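PDB 3U52: phenol hydroxylase component phL from Pseudomonas stutzeri, which probably serves as the beta-type, non-catalytic subunit of a multicomponent phenol hydroxylase, packing as a helical scaffold in its oligomeric hydroxylase assembly. Local coordinates for residues S36-I39 with E40-N44; E54-L57 with N58-T61; M194-P197 with M198-L201; L281-K284 with W285-W289. All blocks are in the same frame, centred on the assembly; numbering follows the deposited sequence.

Overall arrangement
From the N terminus, contacts 1 and 2 come first, both in the long segment between helix 31-36 and helix 81-105. Contact 1 shapes the turn that leaves helix 31-36, and contact 2 closes a tight reversal further on; the chain between them loops out and returns, for Ala41 O and Asn58 ND2 lie 2.7 Å apart in a probable hydrogen bond. Contact 3, on helix 196-205, and contact 4, on helix 276-302, belong to the helical body. They join where Leu201 CD1 packs 3.8 Å from Trp289 CZ3. All four follow in series, none nested or crossed, and the centres of contacts 1 and 3 are about 39 Å apart.

Contact 1. Residues S36-I39 with E40-N44; sequences SYDI and EAKTN
Asp38 and Lys42 meet across a turn that starts with a left-handed backbone conformation at Asp38, after which Glu40 and Ala41 are extended, so that the lysine four residues on can reach back along its own chain. The evidence for the closure is a salt bridge: Lys42 NZ donates to Asp38 OD1 over 2.7 Å. The ammonium does not lie in the carboxylate plane but stands above it, 37° out, and Lys42 CE follows behind at 3.7 Å from the same OD1. Past CG the lysine chain is extended, which carries NZ back to Asp38. The other carboxylate oxygen, Asp38 OD2, pairs with Arg23, so the acid lies between two cations and is probably kept ionised.

Glu40 turns inward rather than joining this pair. Its CG takes the crowded position between backbone N and carbonyl carbon (chi1 73°), and a bend at chi2 folds the carboxylate back beside the preceding peptide, with OE2 3.4 Å from Ile39 N and hydrogen-bonded to Thr147 OG1. Glu40 OE1 remains 4.9 Å from Asp38 OD1, a spacing of like charges that the lysine would partly offset. Ile39 CG2 lies 3.4 Å from Glu40 N, a buried amide that finds no partner in the model.

The turn is wedged between two helices of the same chain: Asp38 and Ile39 rest on His19 of helix 18-24, while Ile39 also meets Thr147 of helix 147-175. Further along, Lys42 to Asn44 hydrogen-bond to the chain of another protein.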
loop_
_atom_site.group_PDB
_atom_site.type_symbol
_atom_site.label_atom_id
_atom_site.label_comp_id
_atom_site.label_asym_id
_atom_site.label_seq_id
_atom_site.Cartn_x
_atom_site.Cartn_y
_atom_site.Cartn_z
ATOM N N SER D 36 14.735 -14.539 7.225
ATOM C CA SER D 36 14.753 -15.766 7.975
ATOM C C SER D 36 16.113 -16.453 8.201
ATOM O O SER D 36 16.176 -17.428 8.961
ATOM C CB SER D 36 13.762 -16.750 7.360
ATOM O OG SER D 36 12.466 -16.178 7.322
ATOM N N TYR D 37 17.168 -15.985 7.521
ATOM C CA TYR D 37 18.439 -16.697 7.499
ATOM C C TYR D 37 19.544 -15.838 8.053
ATOM O O TYR D 37 19.755 -14.744 7.558
ATOM C CB TYR D 37 18.814 -17.119 6.059
ATOM C CG TYR D 37 17.962 -18.259 5.534
ATOM C CD1 TYR D 37 16.764 -17.991 4.847
ATOM C CD2 TYR D 37 18.329 -19.590 5.753
ATOM C CE1 TYR D 37 15.971 -19.013 4.387
ATOM C CE2 TYR D 37 17.538 -20.634 5.285
ATOM C CZ TYR D 37 16.376 -20.333 4.609
ATOM O OH TYR D 37 15.595 -21.330 4.148
ATOM N N ASP D 38 20.254 -16.342 9.082
ATOM C CA ASP D 38 21.517 -15.716 9.595
ATOM C C ASP D 38 21.348 -14.305 10.140
ATOM O O ASP D 38 22.248 -13.520 10.111
ATOM C CB ASP D 38 22.582 -15.691 8.504
ATOM C CG ASP D 38 22.819 -17.052 7.924
ATOM O OD1 ASP D 38 22.984 -17.989 8.733
ATOM O OD2 ASP D 38 22.791 -17.208 6.682
ATOM N N ILE D 39 20.175 -14.002 10.656
ATOM C CA ILE D 39 19.878 -12.680 11.104
ATOM C C ILE D 39 20.123 -12.586 12.640
ATOM O O ILE D 39 20.302 -11.502 13.194
ATOM C CB ILE D 39 18.445 -12.448 10.644
ATOM C CG1 ILE D 39 18.349 -11.208 9.793
ATOM C CG2 ILE D 39 17.414 -12.687 11.671
ATOM C CD1 ILE D 39 18.467 -11.590 8.381
ATOM N N GLU D 40 20.156 -13.740 13.298
ATOM C CA GLU D 40 20.328 -13.808 14.756
ATOM C C GLU D 40 21.804 -13.687 15.157
ATOM O O GLU D 40 22.701 -13.876 14.308
ATOM C CB GLU D 40 19.719 -15.097 15.322
ATOM C CG GLU D 40 20.512 -16.344 15.017
ATOM C CD GLU D 40 20.305 -16.921 13.601
ATOM O OE1 GLU D 40 21.098 -17.788 13.240
ATOM O OE2 GLU D 40 19.380 -16.533 12.858
ATOM N N ALA D 41 22.054 -13.336 16.430
ATOM C CA ALA D 41 23.438 -13.330 17.003
ATOM C C ALA D 41 23.879 -14.749 17.162
ATOM O O ALA D 41 23.078 -15.606 17.594
ATOM C CB ALA D 41 23.486 -12.604 18.369
ATOM N N LYS D 42 25.150 -15.004 16.831
ATOM C CA LYS D 42 25.711 -16.359 16.847
ATOM C C LYS D 42 26.929 -16.567 17.748
ATOM O O LYS D 42 27.214 -17.694 18.173
ATOM C CB LYS D 42 26.078 -16.760 15.431
ATOM C CG LYS D 42 24.849 -16.953 14.520
ATOM C CD LYS D 42 25.309 -17.082 13.083
ATOM C CE LYS D 42 24.176 -17.624 12.210
ATOM N NZ LYS D 42 24.709 -17.757 10.824
ATOM N N THR D 43 27.668 -15.506 18.022
ATOM C CA THR D 43 28.935 -15.697 18.733
ATOM C C THR D 43 29.367 -14.472 19.545
ATOM O O THR D 43 28.693 -13.412 19.486
ATOM C CB THR D 43 30.047 -16.141 17.757
ATOM O OG1 THR D 43 31.209 -16.513 18.523
ATOM C CG2 THR D 43 30.418 -15.017 16.736
ATOM N N ASN D 44 30.480 -14.604 20.278
ATOM C CA ASN D 44 31.038 -13.524 21.067
ATOM C C ASN D 44 30.069 -12.974 22.095
ATOM O O ASN D 44 30.050 -11.747 22.326
ATOM C CB ASN D 44 31.540 -12.381 20.155
ATOM C CG ASN D 44 32.698 -12.806 19.296
ATOM O OD1 ASN D 44 33.350 -13.829 19.572
ATOM N ND2 ASN D 44 32.947 -12.070 18.231
#

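Contact 2. Residues E54-L57 with N58-T61; sequences EHTL and NDPT
Thr56 and His55 are both gripped from across the turn by Asp59 and Thr61, and the tight part of the contact is the polar network these four make. The two halves run back on each other, their end-to-end directions 149° apart, with positive phi at Asn58 where the chain reverses. Thr56 N donates to Asp59 OD2 over 3.0 Å, in a fairly straight bond on the anti lone pair of that oxygen. The same OD2 lies at the edge of the His55 ring, 3.3 Å from His55 CB, with ring and carboxylate planes nearly perpendicular. Asp59 OD1 takes two donors on one face of its plane, Thr61 N at 2.8 Å and Thr61 OG1 at 2.5 Å. Thr61 OG1 in turn accepts from His55 ND1 over 3.3 Å; it lies only 2° out of the imidazole plane, which probably helps to set the rotation of the ring. What points Asp59 into the network is its first torsion, with CG opposite the backbone N (chi1 -170°).

An asparagine here, lacking the charge and one carboxylate oxygen, would probably leave Thr56 N or the Thr61 donors facing an amide N-H and so weaken the reversal.

The outer side is looser. Glu54 lays only its CB over one face of the imidazole, 3.6 Å above the plane, and its carboxylate leads away from the turn. Asn58, by contrast, is tied to Ala41 O and to the chain of another protein.

The bond from Thr61 N to Asp59 OD1, two residues back, defines an Asx turn, here leading into a 3-10 segment.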
loop_
_atom_site.group_PDB
_atom_site.type_symbol
_atom_site.label_atom_id
_atom_site.label_comp_id
_atom_site.label_asym_id
_atom_site.label_seq_id
_atom_site.Cartn_x
_atom_site.Cartn_y
_atom_site.Cartn_z
ATOM N N GLU D 54 25.006 -24.276 32.189
ATOM C CA GLU D 54 25.525 -25.234 31.237
ATOM C C GLU D 54 25.647 -24.667 29.821
ATOM O O GLU D 54 26.423 -25.178 29.033
ATOM C CB GLU D 54 24.612 -26.458 31.161
ATOM C CG GLU D 54 24.344 -27.167 32.483
ATOM C CD GLU D 54 25.570 -27.892 33.033
ATOM O OE1 GLU D 54 25.925 -28.971 32.476
ATOM O OE2 GLU D 54 26.173 -27.400 34.034
ATOM N N HIS D 55 24.858 -23.651 29.478
ATOM C CA HIS D 55 24.853 -23.201 28.090
ATOM C C HIS D 55 24.988 -21.698 28.023
ATOM O O HIS D 55 24.648 -20.982 28.990
ATOM C CB HIS D 55 23.562 -23.615 27.362
ATOM C CG HIS D 55 23.119 -25.021 27.600
ATOM N ND1 HIS D 55 23.520 -26.071 26.809
ATOM C CD2 HIS D 55 22.241 -25.542 28.489
ATOM C CE1 HIS D 55 22.943 -27.181 27.226
ATOM N NE2 HIS D 55 22.172 -26.887 28.250
ATOM N N THR D 56 25.531 -21.211 26.914
ATOM C CA THR D 56 25.625 -19.785 26.671
ATOM C C THR D 56 24.244 -19.259 26.200
ATOM O O THR D 56 23.304 -19.998 26.084
ATOM C CB THR D 56 26.694 -19.423 25.617
ATOM O OG1 THR D 56 26.306 -19.964 24.335
ATOM C CG2 THR D 56 28.070 -19.988 26.025
ATOM N N LEU D 57 24.146 -17.962 25.965
ATOM C CA LEU D 57 23.003 -17.411 25.263
ATOM C C LEU D 57 23.092 -18.024 23.842
ATOM O O LEU D 57 24.195 -18.343 23.380
ATOM C CB LEU D 57 23.194 -15.900 25.211
ATOM C CG LEU D 57 22.481 -14.878 26.105
ATOM C CD1 LEU D 57 21.724 -15.421 27.314
ATOM C CD2 LEU D 57 23.367 -13.647 26.380
ATOM N N ASN D 58 21.965 -18.229 23.154
ATOM C CA ASN D 58 22.011 -18.739 21.735
ATOM C C ASN D 58 22.943 -19.974 21.533
ATOM O O ASN D 58 23.931 -19.937 20.753
ATOM C CB ASN D 58 22.386 -17.608 20.740
ATOM C CG ASN D 58 21.377 -16.399 20.733
ATOM O OD1 ASN D 58 20.477 -16.303 21.583
ATOM N ND2 ASN D 58 21.539 -15.478 19.754
ATOM N N ASP D 59 22.636 -21.061 22.240
ATOM C CA ASP D 59 23.543 -22.222 22.309
ATOM C C ASP D 59 22.861 -23.412 21.679
ATOM O O ASP D 59 21.844 -23.855 22.181
ATOM C CB ASP D 59 23.888 -22.524 23.769
ATOM C CG ASP D 59 25.011 -23.571 23.922
ATOM O OD1 ASP D 59 25.152 -24.483 23.062
ATOM O OD2 ASP D 59 25.762 -23.499 24.939
ATOM N N PRO D 60 23.418 -23.943 20.569
ATOM C CA PRO D 60 22.744 -25.116 19.908
ATOM C C PRO D 60 22.768 -26.425 20.709
ATOM O O PRO D 60 22.024 -27.361 20.388
ATOM C CB PRO D 60 23.493 -25.259 18.575
ATOM C CG PRO D 60 24.841 -24.637 18.825
ATOM C CD PRO D 60 24.596 -23.479 19.804
ATOM N N THR D 61 23.592 -26.465 21.749
ATOM C CA THR D 61 23.662 -27.600 22.647
ATOM C C THR D 61 22.531 -27.682 23.660
ATOM O O THR D 61 22.518 -28.620 24.451
ATOM C CB THR D 61 25.104 -27.773 23.317
ATOM O OG1 THR D 61 25.397 -26.690 24.226
ATOM C CG2 THR D 61 26.196 -27.792 22.233
#

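Contact 3. Residues M194-P197 with M198-L201; sequences MWQP and MRKL
Arg199 and Gln196 run side by side along one flank of a helix, and the arginine can be followed outward atom by atom. Its CB sits 3.4 Å from Trp195 O, the carbonyl that also receives Arg199 N over 2.9 Å. With CG trans to the backbone nitrogen (chi1 -164°), the chain heads outward, and CD passes 3.5 Å from Gln196 OE1. NE hydrogen-bonds to a residue close by in the chain. A bend at chi3 turns the guanidinium so that NH1 comes to that same OE1, 3.1 Å away. The bond is weak, at 133°, and the two planar groups stand 66° apart. Gln196 OE1 has a firmer partner in an aromatic side chain of another protein's chain, while Arg199 NH2 completes the tip with a salt bridge to Glu203 and a hydrogen bond to a polar side chain of that other chain.

This is the N-terminal part of helix 196-205, one rod of the all-helical body usual in this hydroxylase family. Bonds from Lys200 N to Gln196 O and from Leu201 N to Pro197 O continue the i to i+4 pattern. It fails one step earlier: Met194 O and Met198 N are 5.2 Å apart, and a water spans them, donating to the first and accepting from the second, each at 2.8 Å.

A leucine in place of Arg199 would probably leave Glu203 without its cationic mate and remove a polar link to the neighbouring protein.

On the buried flank Trp195 and Met198 lie alongside each other, pointing the same way, CE3 to CB at 4.2 Å. Trp195 NE1 hydrogen-bonds to Arg121 O, and Met198 continues onto Trp189 and Leu297.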
loop_
_atom_site.group_PDB
_atom_site.type_symbol
_atom_site.label_atom_id
_atom_site.label_comp_id
_atom_site.label_asym_id
_atom_site.label_seq_id
_atom_site.Cartn_x
_atom_site.Cartn_y
_atom_site.Cartn_z
ATOM N N MET D 194 -11.413 -38.628 33.946
ATOM C CA MET D 194 -11.256 -38.722 32.496
ATOM C C MET D 194 -10.115 -37.823 32.003
ATOM O O MET D 194 -9.384 -38.221 31.081
ATOM C CB MET D 194 -12.545 -38.246 31.830
ATOM C CG MET D 194 -12.807 -38.762 30.399
ATOM S SD MET D 194 -13.864 -37.565 29.505
ATOM C CE MET D 194 -12.546 -36.560 28.864
ATOM N N TRP D 195 -9.964 -36.620 32.596
ATOM C CA TRP D 195 -8.928 -35.660 32.155
ATOM C C TRP D 195 -7.586 -35.829 32.828
ATOM O O TRP D 195 -6.606 -35.166 32.425
ATOM C CB TRP D 195 -9.397 -34.191 32.294
ATOM C CG TRP D 195 -10.398 -33.912 31.280
ATOM C CD1 TRP D 195 -11.749 -33.927 31.438
ATOM C CD2 TRP D 195 -10.149 -33.664 29.886
ATOM N NE1 TRP D 195 -12.372 -33.665 30.213
ATOM C CE2 TRP D 195 -11.407 -33.521 29.250
ATOM C CE3 TRP D 195 -8.981 -33.542 29.116
ATOM C CZ2 TRP D 195 -11.533 -33.276 27.871
ATOM C CZ3 TRP D 195 -9.098 -33.289 27.753
ATOM C CH2 TRP D 195 -10.372 -33.145 27.146
ATOM N N GLN D 196 -7.518 -36.650 33.888
ATOM C CA GLN D 196 -6.279 -36.643 34.686
ATOM C C GLN D 196 -5.042 -37.159 33.953
ATOM O O GLN D 196 -3.975 -36.585 34.103
ATOM C CB GLN D 196 -6.451 -37.230 36.105
ATOM C CG GLN D 196 -7.477 -36.455 36.923
ATOM C CD GLN D 196 -7.428 -34.924 36.681
ATOM O OE1 GLN D 196 -6.449 -34.254 37.010
ATOM N NE2 GLN D 196 -8.513 -34.379 36.128
ATOM N N PRO D 197 -5.167 -38.225 33.148
ATOM C CA PRO D 197 -3.986 -38.636 32.386
ATOM C C PRO D 197 -3.497 -37.517 31.433
ATOM O O PRO D 197 -2.283 -37.328 31.252
ATOM C CB PRO D 197 -4.488 -39.825 31.587
ATOM C CG PRO D 197 -5.592 -40.424 32.493
ATOM C CD PRO D 197 -6.280 -39.170 32.982
ATOM N N MET D 198 -4.431 -36.778 30.852
ATOM C CA MET D 198 -4.005 -35.689 29.932
ATOM C C MET D 198 -3.352 -34.572 30.711
ATOM O O MET D 198 -2.295 -34.083 30.344
ATOM C CB MET D 198 -5.154 -35.189 29.096
ATOM C CG MET D 198 -4.772 -33.977 28.208
ATOM S SD MET D 198 -3.687 -34.430 26.816
ATOM C CE MET D 198 -4.899 -34.976 25.623
ATOM N N ARG D 199 -3.973 -34.182 31.821
ATOM C CA ARG D 199 -3.482 -33.072 32.577
ATOM C C ARG D 199 -2.083 -33.362 33.132
ATOM O O ARG D 199 -1.208 -32.489 33.104
ATOM C CB ARG D 199 -4.463 -32.799 33.677
ATOM C CG ARG D 199 -4.289 -31.502 34.268
ATOM C CD ARG D 199 -5.316 -31.338 35.360
ATOM N NE ARG D 199 -4.471 -30.758 36.311
ATOM C CZ ARG D 199 -4.504 -30.891 37.600
ATOM N NH1 ARG D 199 -5.426 -31.590 38.260
ATOM N NH2 ARG D 199 -3.540 -30.258 38.187
ATOM N N LYS D 200 -1.883 -34.590 33.639
ATOM C CA LYS D 200 -0.568 -35.046 34.091
ATOM C C LYS D 200 0.459 -35.036 32.954
ATOM O O LYS D 200 1.607 -34.618 33.151
ATOM C CB LYS D 200 -0.632 -36.481 34.699
ATOM C CG LYS D 200 0.807 -37.005 35.097
ATOM C CD LYS D 200 0.771 -38.345 35.847
ATOM C CE LYS D 200 2.153 -38.972 36.004
ATOM N NZ LYS D 200 3.199 -37.998 36.470
ATOM N N LEU D 201 0.065 -35.526 31.776
ATOM C CA LEU D 201 0.972 -35.523 30.631
ATOM C C LEU D 201 1.355 -34.071 30.258
ATOM O O LEU D 201 2.557 -33.770 30.049
ATOM C CB LEU D 201 0.369 -36.239 29.421
ATOM C CG LEU D 201 1.022 -35.949 28.055
ATOM C CD1 LEU D 201 2.500 -36.401 28.050
ATOM C CD2 LEU D 201 0.222 -36.572 26.925
HETATM O O HOH W 1 -6.885 -37.876 29.934
#

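Contact 4. Residues L281-K284 with W285-W289; sequences LLQK and WIDHW
Successive turns of helix 276-302 set Leu281 against Trp285 and Gln283 against Asp287, two i to i+4 pairs on different flanks of one rod. The backbone evidence is regular: Trp285 N bonds to Leu281 O, Ile286 N to Leu282 O, Asp287 N to Gln283 O and His288 N to Lys284 O.

The apolar pair is a CH-pi contact. Leu281 CD2 lies over one face of the indole, 3.9 Å from the centroid of its six-membered ring and 30° off the normal. It is displaced to the rim, so the nearest ring atom is Trp285 CZ2, at 3.5 Å; the other methyl, CD1, reaches Trp285 CH2 at 3.6 Å. Leu281 chi1 is -135°, away from the staggered positions, which may reflect its fit against the ring. Leu282 CD2 adds a looser touch, 4.1 Å from Trp285 CE3, and its side chain also touches Phe212 and Met268, while the indole itself packs on Leu216 of helix 211-240.

On the polar flank Gln283 NE2 donates to Asp287 OD1 over 3.1 Å. The oxygen lies near the amide plane of the glutamine, yet the nitrogen stands 46° above the carboxylate plane. Gln283 OE1, the other end of the amide, accepts from Gln327 N, so the group is held at both ends, which supports the modelled orientation of the amide.

Chemically, the Asp287 carboxylate is folded back beside Gln283 O, with OD2 3.3 Å from it, two acceptors facing each other. The amide donor probably offsets part of that repulsion, whereas the leucine-indole pair is probably held mainly by dispersion.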
loop_
_atom_site.group_PDB
_atom_site.type_symbol
_atom_site.label_atom_id
_atom_site.label_comp_id
_atom_site.label_asym_id
_atom_site.label_seq_id
_atom_site.Cartn_x
_atom_site.Cartn_y
_atom_site.Cartn_z
ATOM N N LEU D 281 18.306 -41.173 18.664
ATOM C CA LEU D 281 17.805 -40.299 19.718
ATOM C C LEU D 281 16.289 -40.075 19.586
ATOM O O LEU D 281 15.545 -40.173 20.561
ATOM C CB LEU D 281 18.535 -38.964 19.655
ATOM C CG LEU D 281 19.074 -38.300 20.921
ATOM C CD1 LEU D 281 19.232 -36.796 20.663
ATOM C CD2 LEU D 281 18.224 -38.572 22.171
ATOM N N LEU D 282 15.833 -39.790 18.371
ATOM C CA LEU D 282 14.416 -39.577 18.127
ATOM C C LEU D 282 13.616 -40.825 18.468
ATOM O O LEU D 282 12.551 -40.741 19.075
ATOM C CB LEU D 282 14.168 -39.151 16.661
ATOM C CG LEU D 282 14.696 -37.791 16.155
ATOM C CD1 LEU D 282 14.352 -37.591 14.691
ATOM C CD2 LEU D 282 14.107 -36.659 16.952
ATOM N N GLN D 283 14.127 -42.004 18.086
ATOM C CA GLN D 283 13.398 -43.240 18.398
ATOM C C GLN D 283 13.227 -43.440 19.929
ATOM O O GLN D 283 12.208 -43.918 20.420
ATOM C CB GLN D 283 14.115 -44.452 17.786
ATOM C CG GLN D 283 13.289 -45.705 17.900
ATOM C CD GLN D 283 12.010 -45.617 17.112
ATOM O OE1 GLN D 283 12.037 -45.472 15.882
ATOM N NE2 GLN D 283 10.879 -45.701 17.803
ATOM N N LYS D 284 14.270 -43.102 20.672
ATOM C CA LYS D 284 14.253 -43.243 22.125
ATOM C C LYS D 284 13.138 -42.342 22.684
ATOM O O LYS D 284 12.322 -42.792 23.513
ATOM C CB LYS D 284 15.638 -42.866 22.648
ATOM C CG LYS D 284 15.778 -42.709 24.150
ATOM C CD LYS D 284 17.134 -42.040 24.463
ATOM C CE LYS D 284 17.032 -41.099 25.664
ATOM N NZ LYS D 284 18.392 -40.595 26.090
ATOM N N TRP D 285 13.053 -41.095 22.188
ATOM C CA TRP D 285 12.020 -40.163 22.681
ATOM C C TRP D 285 10.635 -40.635 22.279
ATOM O O TRP D 285 9.754 -40.610 23.114
ATOM C CB TRP D 285 12.263 -38.709 22.255
ATOM C CG TRP D 285 13.461 -38.083 22.861
ATOM C CD1 TRP D 285 14.027 -38.355 24.079
ATOM C CD2 TRP D 285 14.252 -37.053 22.272
ATOM N NE1 TRP D 285 15.135 -37.547 24.282
ATOM C CE2 TRP D 285 15.292 -36.740 23.186
ATOM C CE3 TRP D 285 14.185 -36.355 21.044
ATOM C CZ2 TRP D 285 16.268 -35.765 22.908
ATOM C CZ3 TRP D 285 15.142 -35.377 20.781
ATOM C CH2 TRP D 285 16.183 -35.109 21.699
ATOM N N ILE D 286 10.449 -41.115 21.040
ATOM C CA ILE D 286 9.129 -41.689 20.656
ATOM C C ILE D 286 8.714 -42.888 21.559
ATOM O O ILE D 286 7.567 -43.020 21.968
ATOM C CB ILE D 286 9.138 -42.123 19.156
ATOM C CG1 ILE D 286 9.319 -40.912 18.234
ATOM C CG2 ILE D 286 7.892 -42.919 18.780
ATOM C CD1 ILE D 286 9.854 -41.278 16.878
ATOM N N ASP D 287 9.664 -43.787 21.843
ATOM C CA ASP D 287 9.391 -44.953 22.708
ATOM C C ASP D 287 8.941 -44.537 24.096
ATOM O O ASP D 287 8.045 -45.147 24.666
ATOM C CB ASP D 287 10.633 -45.844 22.886
ATOM C CG ASP D 287 11.066 -46.566 21.618
ATOM O OD1 ASP D 287 10.282 -46.746 20.647
ATOM O OD2 ASP D 287 12.238 -46.971 21.612
ATOM N N HIS D 288 9.590 -43.521 24.651
ATOM C CA HIS D 288 9.168 -42.967 25.954
ATOM C C HIS D 288 7.803 -42.228 25.920
ATOM O O HIS D 288 6.922 -42.420 26.792
ATOM C CB HIS D 288 10.264 -42.080 26.531
ATOM C CG HIS D 288 9.984 -41.643 27.931
ATOM N ND1 HIS D 288 9.907 -42.529 28.985
ATOM C CD2 HIS D 288 9.733 -40.419 28.455
ATOM C CE1 HIS D 288 9.627 -41.872 30.099
ATOM N NE2 HIS D 288 9.517 -40.587 29.808
ATOM N N TRP D 289 7.612 -41.377 24.906
ATOM C CA TRP D 289 6.473 -40.454 24.944
ATOM C C TRP D 289 5.257 -40.843 24.157
ATOM O O TRP D 289 4.152 -40.490 24.548
ATOM C CB TRP D 289 6.929 -39.066 24.469
ATOM C CG TRP D 289 7.854 -38.357 25.392
ATOM C CD1 TRP D 289 9.203 -38.218 25.258
ATOM C CD2 TRP D 289 7.492 -37.625 26.547
ATOM N NE1 TRP D 289 9.704 -37.441 26.270
ATOM C CE2 TRP D 289 8.663 -37.056 27.065
ATOM C CE3 TRP D 289 6.274 -37.359 27.181
ATOM C CZ2 TRP D 289 8.656 -36.261 28.207
ATOM C CZ3 TRP D 289 6.269 -36.581 28.299
ATOM C CH2 TRP D 289 7.451 -36.039 28.810
#